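Local coordinates for protein enoyl-CoA hydratase, EchA12_1 (Mycobacterium marinum M, PDB 3QRE) that probably adds water across the double bond of enoyl-CoA thioesters in fatty acid metabolism, at residues Cys152-Ala157 with Leu211-Val216; Gly160-Ala165 with Gly198-Ala203. All coordinates share one frame; numbering follows the deposited sequence.

Contact 1 of 2, residues Cys152-Ala157 with Leu211-Val216; sequences CDVRFA and LVKEVV
Arg155 NE donates to Leu211 O over 2.8 Å, the shortest polar bond across the contact, with the oxygen close to the guanidinium plane and NE standing 29° out of the plane of the Leu211 carbonyl. This bond sits at the entrance to an edge pairing in the parallel part of the crotonase-fold sheet, where strand 214-216 is laid beside strand 154-158. The same guanidinium sends NH1 back to Cys152 O at 2.7 Å and also to Ala149 O in the last turn of helix 144-151; a bend at chi3 (-67°) turns the head toward these carbonyls, and arginine suits the place because one flat group can serve several carbonyl oxygens.

Further along, the main chains take over. Lys213 N donates to Arg155 O, then both backbone polar groups of Ala157 turn to the neighbouring strand and straddle Val215: its N gives to Glu214 O at 3.1 Å, and its O receives Val216 N at 3.0 Å, the alternation expected of parallel strands. The backbone of Phe156 faces the other way and bonds to Ala135 and Ile137 of strand 133-137.

The lysine chain of Lys213 runs alongside the Phe156 ring, in the same direction, with Phe156 CZ 3.6 Å from Lys213 CE. It thus lends its methylenes to the ring while its NZ goes on to a salt bridge with Asp193 of the second subunit. Glu214 also runs alongside the phenyl group, its carboxylate plane at right angles to the ring, and reaches Arg224 of helix 221-235. On the opposite face of the sheet Ala157 and Val215 look to helix 203-208, the small Ala157 resting against Ala203. Ala157 CB also meets Val212 CG2 at 3.9 Å.

Contact 2 of 2, residues Gly160-Ala165 with Gly198-Ala203; sequences GAKFAA and GRTFLA
Phe163 and Phe201 form the dense side of this antiparallel pairing between strands 162-164 and 200-202. Their backbones make a hydrogen-bonded pair, Phe163 N to Phe201 O at 2.7 Å and Phe201 N to Phe163 O at 2.9 Å. The rings do not stack: their planes are near parallel, 18° apart, but slid until they barely overlap. Instead Phe163 CB sits over one face of the Phe201 ring in a CH-pi contact, 3.5 Å from its centroid. Phe201 achieves this by placing CG between its backbone N and carbonyl carbon (chi1 54°), which folds the ring back across the neighbouring strand. The Phe163 ring extends the other way, CE2 lying 3.5 Å from Ala203 CA, a closeness the small alanine side chain permits. Large flat residues suit this buried face, which Leu146 and Leu194 of two helices help to cover.

On the other face Lys162, Thr200 and Leu202 are exposed and the packing is looser. Lys162 lies alongside Leu202, and its CD passes 3.6 Å from Thr200 CG2, so aliphatic carbon carries what contact there is.

Toward one end the strands part, and a water bridges them, accepting from Ala165 N and donating to Arg199 O at 2.7 Å. Gly198, with positive phi, makes the turn out of helix 188-197 just before. At the other end Ala203 N makes a weak bond to Ala161 O, and Leu202 is the N-cap of helix 203-208. The whole is a short antiparallel edge pairing in the smaller sheet of the crotonase fold, its outer strand linking helix 188-197 to helix 203-208.

In the fold
Contact 2 is nested along the chain inside the loop that contact 1 closes: strands 154-158 and 162-164 follow one another, each taking its partner from farther along, one in the larger sheet and one in the smaller. The centres are about 14 Å apart, yet side chains join them directly. Ala157 CB lies 3.9 Å from Ala203 CB and 4.0 Å from Phe163 CZ, while Leu211 CD1 comes within 3.8 Å of Phe201 CE1. Helix 203-208, which starts at the end of contact 2, thus leads back to contact 1. Both meet subunit boundaries: Lys213 of one subunit lies close to Arg199 of the next, where Asp193 beside that arginine takes a salt bridge from each.

Contact 1 of 2, residues Cys152-Ala157 with Leu211-Val216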
loop_
_atom_site.group_PDB
_atom_site.type_symbol
_atom_site.label_atom_id
_atom_site.label_comp_id
_atom_site.label_asym_id
_atom_site.label_seq_id
_atom_site.Cartn_x
_atom_site.Cartn_y
_atom_site.Cartn_z
ATOM N N CYS A 152 -16.574 -2.805 2.694
ATOM C CA CYS A 152 -17.069 -3.311 1.431
ATOM C C CYS A 152 -15.926 -3.779 0.524
ATOM O O CYS A 152 -14.779 -3.390 0.694
ATOM C CB CYS A 152 -17.957 -2.259 0.735
ATOM S SG CYS A 152 -19.440 -1.866 1.695
ATOM N N ASP A 153 -16.251 -4.634 -0.434
ATOM C CA ASP A 153 -15.236 -5.172 -1.344
ATOM C C ASP A 153 -14.686 -4.093 -2.263
ATOM O O ASP A 153 -13.475 -3.984 -2.445
ATOM C CB ASP A 153 -15.844 -6.327 -2.145
ATOM C CG ASP A 153 -16.252 -7.471 -1.249
ATOM O OD1 ASP A 153 -15.374 -8.240 -0.885
ATOM O OD2 ASP A 153 -17.422 -7.611 -0.857
ATOM N N VAL A 154 -15.592 -3.305 -2.848
ATOM C CA VAL A 154 -15.233 -2.311 -3.868
ATOM C C VAL A 154 -16.050 -1.054 -3.656
ATOM O O VAL A 154 -17.248 -1.131 -3.318
ATOM C CB VAL A 154 -15.441 -2.858 -5.308
ATOM C CG1 VAL A 154 -14.987 -1.853 -6.334
ATOM C CG2 VAL A 154 -14.674 -4.175 -5.511
ATOM N N ARG A 155 -15.394 0.098 -3.832
ATOM C CA ARG A 155 -16.026 1.403 -3.657
ATOM C C ARG A 155 -15.974 2.294 -4.917
ATOM O O ARG A 155 -14.903 2.520 -5.503
ATOM C CB ARG A 155 -15.376 2.145 -2.488
ATOM C CG ARG A 155 -15.730 1.603 -1.083
ATOM C CD ARG A 155 -14.641 1.971 -0.047
ATOM N NE ARG A 155 -13.366 1.287 -0.331
ATOM C CZ ARG A 155 -13.160 -0.014 -0.152
ATOM N NH1 ARG A 155 -14.113 -0.796 0.352
ATOM N NH2 ARG A 155 -11.999 -0.540 -0.463
ATOM N N PHE A 156 -17.141 2.809 -5.310
ATOM C CA PHE A 156 -17.244 3.892 -6.275
ATOM C C PHE A 156 -17.700 5.124 -5.525
ATOM O O PHE A 156 -18.462 5.019 -4.556
ATOM C CB PHE A 156 -18.234 3.556 -7.381
ATOM C CG PHE A 156 -17.747 2.488 -8.306
ATOM C CD1 PHE A 156 -16.977 2.815 -9.406
ATOM C CD2 PHE A 156 -18.031 1.151 -8.051
ATOM C CE1 PHE A 156 -16.506 1.834 -10.265
ATOM C CE2 PHE A 156 -17.559 0.132 -8.908
ATOM C CZ PHE A 156 -16.790 0.479 -10.020
ATOM N N ALA A 157 -17.223 6.288 -5.948
ATOM C CA ALA A 157 -17.611 7.513 -5.290
ATOM C C ALA A 157 -18.025 8.562 -6.308
ATOM O O ALA A 157 -17.433 8.657 -7.396
ATOM C CB ALA A 157 -16.485 8.023 -4.440
ATOM N N LEU A 211 -8.420 4.598 -1.379
ATOM C CA LEU A 211 -9.616 4.322 -0.583
ATOM C C LEU A 211 -10.831 4.076 -1.482
ATOM O O LEU A 211 -11.844 3.576 -1.038
ATOM C CB LEU A 211 -9.874 5.466 0.390
ATOM C CG LEU A 211 -8.874 5.478 1.546
ATOM C CD1 LEU A 211 -9.010 6.734 2.395
ATOM C CD2 LEU A 211 -8.997 4.178 2.412
ATOM N N VAL A 212 -10.703 4.420 -2.754
ATOM C CA VAL A 212 -11.815 4.359 -3.686
ATOM C C VAL A 212 -11.283 3.858 -5.023
ATOM O O VAL A 212 -10.186 4.225 -5.418
ATOM C CB VAL A 212 -12.469 5.782 -3.801
ATOM C CG1 VAL A 212 -12.920 6.098 -5.194
ATOM C CG2 VAL A 212 -13.612 5.926 -2.808
ATOM N N LYS A 213 -12.044 3.017 -5.715
ATOM C CA LYS A 213 -11.567 2.438 -6.979
ATOM C C LYS A 213 -11.652 3.467 -8.113
ATOM O O LYS A 213 -10.775 3.508 -9.003
ATOM C CB LYS A 213 -12.358 1.176 -7.339
ATOM C CG LYS A 213 -12.445 0.857 -8.842
ATOM C CD LYS A 213 -13.300 -0.390 -9.119
ATOM C CE LYS A 213 -13.461 -0.686 -10.628
ATOM N NZ LYS A 213 -12.145 -0.890 -11.301
ATOM N N GLU A 214 -12.693 4.299 -8.078
ATOM C CA GLU A 214 -12.991 5.157 -9.211
ATOM C C GLU A 214 -13.990 6.230 -8.817
ATOM O O GLU A 214 -14.982 5.949 -8.103
ATOM C CB GLU A 214 -13.548 4.287 -10.334
ATOM C CG GLU A 214 -13.716 4.927 -11.687
ATOM C CD GLU A 214 -14.288 3.944 -12.705
ATOM O OE1 GLU A 214 -13.673 2.867 -12.924
ATOM O OE2 GLU A 214 -15.356 4.246 -13.284
ATOM N N VAL A 215 -13.704 7.461 -9.258
ATOM C CA VAL A 215 -14.625 8.593 -9.102
ATOM C C VAL A 215 -15.426 8.812 -10.395
ATOM O O VAL A 215 -14.850 8.951 -11.474
ATOM C CB VAL A 215 -13.865 9.907 -8.742
ATOM C CG1 VAL A 215 -14.846 11.080 -8.563
ATOM C CG2 VAL A 215 -13.023 9.712 -7.491
ATOM N N VAL A 216 -16.744 8.838 -10.289
ATOM C CA VAL A 216 -17.590 9.185 -11.439
ATOM C C VAL A 216 -18.467 10.397 -11.095
ATOM O O VAL A 216 -18.554 10.778 -9.917
ATOM C CB VAL A 216 -18.508 8.002 -11.885
ATOM C CG1 VAL A 216 -17.683 6.829 -12.368
ATOM C CG2 VAL A 216 -19.445 7.588 -10.769
#

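Contact 2 of 2, residues Gly160-Ala165 with Gly198-Ala203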
loop_
_atom_site.group_PDB
_atom_site.type_symbol
_atom_site.label_atom_id
_atom_site.label_comp_id
_atom_site.label_asym_id
_atom_site.label_seq_id
_atom_site.Cartn_x
_atom_site.Cartn_y
_atom_site.Cartn_z
ATOM N N GLY A 160 -16.762 15.061 -5.879
ATOM C CA GLY A 160 -17.082 15.983 -4.786
ATOM C C GLY A 160 -17.496 15.386 -3.431
ATOM O O GLY A 160 -17.637 16.130 -2.449
ATOM N N ALA A 161 -17.723 14.073 -3.353
ATOM C CA ALA A 161 -18.233 13.474 -2.109
ATOM C C ALA A 161 -17.201 13.625 -0.986
ATOM O O ALA A 161 -16.016 13.391 -1.203
ATOM C CB ALA A 161 -18.597 12.037 -2.318
ATOM N N LYS A 162 -17.653 14.061 0.191
ATOM C CA LYS A 162 -16.767 14.323 1.340
ATOM C C LYS A 162 -16.546 13.106 2.239
ATOM O O LYS A 162 -17.500 12.385 2.586
ATOM C CB LYS A 162 -17.292 15.471 2.212
ATOM C CG LYS A 162 -17.440 16.826 1.480
ATOM C CD LYS A 162 -17.032 17.986 2.394
ATOM C CE LYS A 162 -16.915 19.288 1.618
ATOM N NZ LYS A 162 -18.266 19.822 1.257
ATOM N N PHE A 163 -15.285 12.905 2.628
ATOM C CA PHE A 163 -14.917 11.844 3.557
ATOM C C PHE A 163 -14.228 12.454 4.748
ATOM O O PHE A 163 -13.508 13.445 4.608
ATOM C CB PHE A 163 -13.935 10.865 2.901
ATOM C CG PHE A 163 -14.451 10.210 1.658
ATOM C CD1 PHE A 163 -14.783 8.869 1.663
ATOM C CD2 PHE A 163 -14.598 10.934 0.473
ATOM C CE1 PHE A 163 -15.267 8.243 0.506
ATOM C CE2 PHE A 163 -15.076 10.318 -0.672
ATOM C CZ PHE A 163 -15.407 8.965 -0.658
ATOM N N ALA A 164 -14.437 11.865 5.918
ATOM C CA ALA A 164 -13.678 12.257 7.104
ATOM C C ALA A 164 -13.622 11.104 8.078
ATOM O O ALA A 164 -14.655 10.505 8.405
ATOM C CB ALA A 164 -14.270 13.486 7.774
ATOM N N ALA A 165 -12.411 10.794 8.523
ATOM C CA ALA A 165 -12.188 9.787 9.554
ATOM C C ALA A 165 -12.319 10.433 10.959
ATOM O O ALA A 165 -11.347 10.516 11.713
ATOM C CB ALA A 165 -10.811 9.115 9.356
ATOM N N GLY A 198 -8.352 14.272 11.560
ATOM C CA GLY A 198 -9.800 14.255 11.400
ATOM C C GLY A 198 -10.218 15.050 10.170
ATOM O O GLY A 198 -11.375 15.461 10.058
ATOM N N ARG A 199 -9.286 15.264 9.243
ATOM C CA ARG A 199 -9.526 16.206 8.146
ATOM C C ARG A 199 -10.509 15.672 7.112
ATOM O O ARG A 199 -10.713 14.466 6.999
ATOM C CB ARG A 199 -8.212 16.633 7.466
ATOM C CG ARG A 199 -7.530 15.536 6.648
ATOM C CD ARG A 199 -6.094 15.948 6.283
ATOM N NE ARG A 199 -5.372 14.880 5.575
ATOM C CZ ARG A 199 -5.507 14.601 4.275
ATOM N NH1 ARG A 199 -6.357 15.294 3.507
ATOM N NH2 ARG A 199 -4.798 13.615 3.733
ATOM N N THR A 200 -11.079 16.594 6.347
ATOM C CA THR A 200 -12.019 16.294 5.285
ATOM C C THR A 200 -11.223 16.120 4.003
ATOM O O THR A 200 -10.336 16.918 3.677
ATOM C CB THR A 200 -13.098 17.444 5.171
ATOM O OG1 THR A 200 -14.033 17.355 6.274
ATOM C CG2 THR A 200 -13.866 17.363 3.888
ATOM N N PHE A 201 -11.492 15.034 3.300
ATOM C CA PHE A 201 -10.928 14.835 1.956
ATOM C C PHE A 201 -12.036 14.421 1.008
ATOM O O PHE A 201 -13.039 13.805 1.415
ATOM C CB PHE A 201 -9.769 13.824 1.942
ATOM C CG PHE A 201 -10.109 12.500 2.555
ATOM C CD1 PHE A 201 -10.330 11.385 1.748
ATOM C CD2 PHE A 201 -10.215 12.366 3.943
ATOM C CE1 PHE A 201 -10.630 10.144 2.325
ATOM C CE2 PHE A 201 -10.525 11.154 4.520
ATOM C CZ PHE A 201 -10.736 10.031 3.716
ATOM N N LEU A 202 -11.860 14.794 -0.250
ATOM C CA LEU A 202 -12.884 14.559 -1.253
ATOM C C LEU A 202 -12.618 13.229 -1.985
ATOM O O LEU A 202 -11.520 12.638 -1.859
ATOM C CB LEU A 202 -12.899 15.728 -2.235
ATOM C CG LEU A 202 -13.668 17.028 -1.928
ATOM C CD1 LEU A 202 -14.021 17.221 -0.456
ATOM C CD2 LEU A 202 -12.860 18.233 -2.440
ATOM N N ALA A 203 -13.627 12.778 -2.735
ATOM C CA ALA A 203 -13.549 11.561 -3.562
ATOM C C ALA A 203 -12.234 11.425 -4.334
ATOM O O ALA A 203 -11.679 10.326 -4.431
ATOM C CB ALA A 203 -14.742 11.489 -4.543
HETATM O O HOH W 1 -9.936 12.248 8.275
#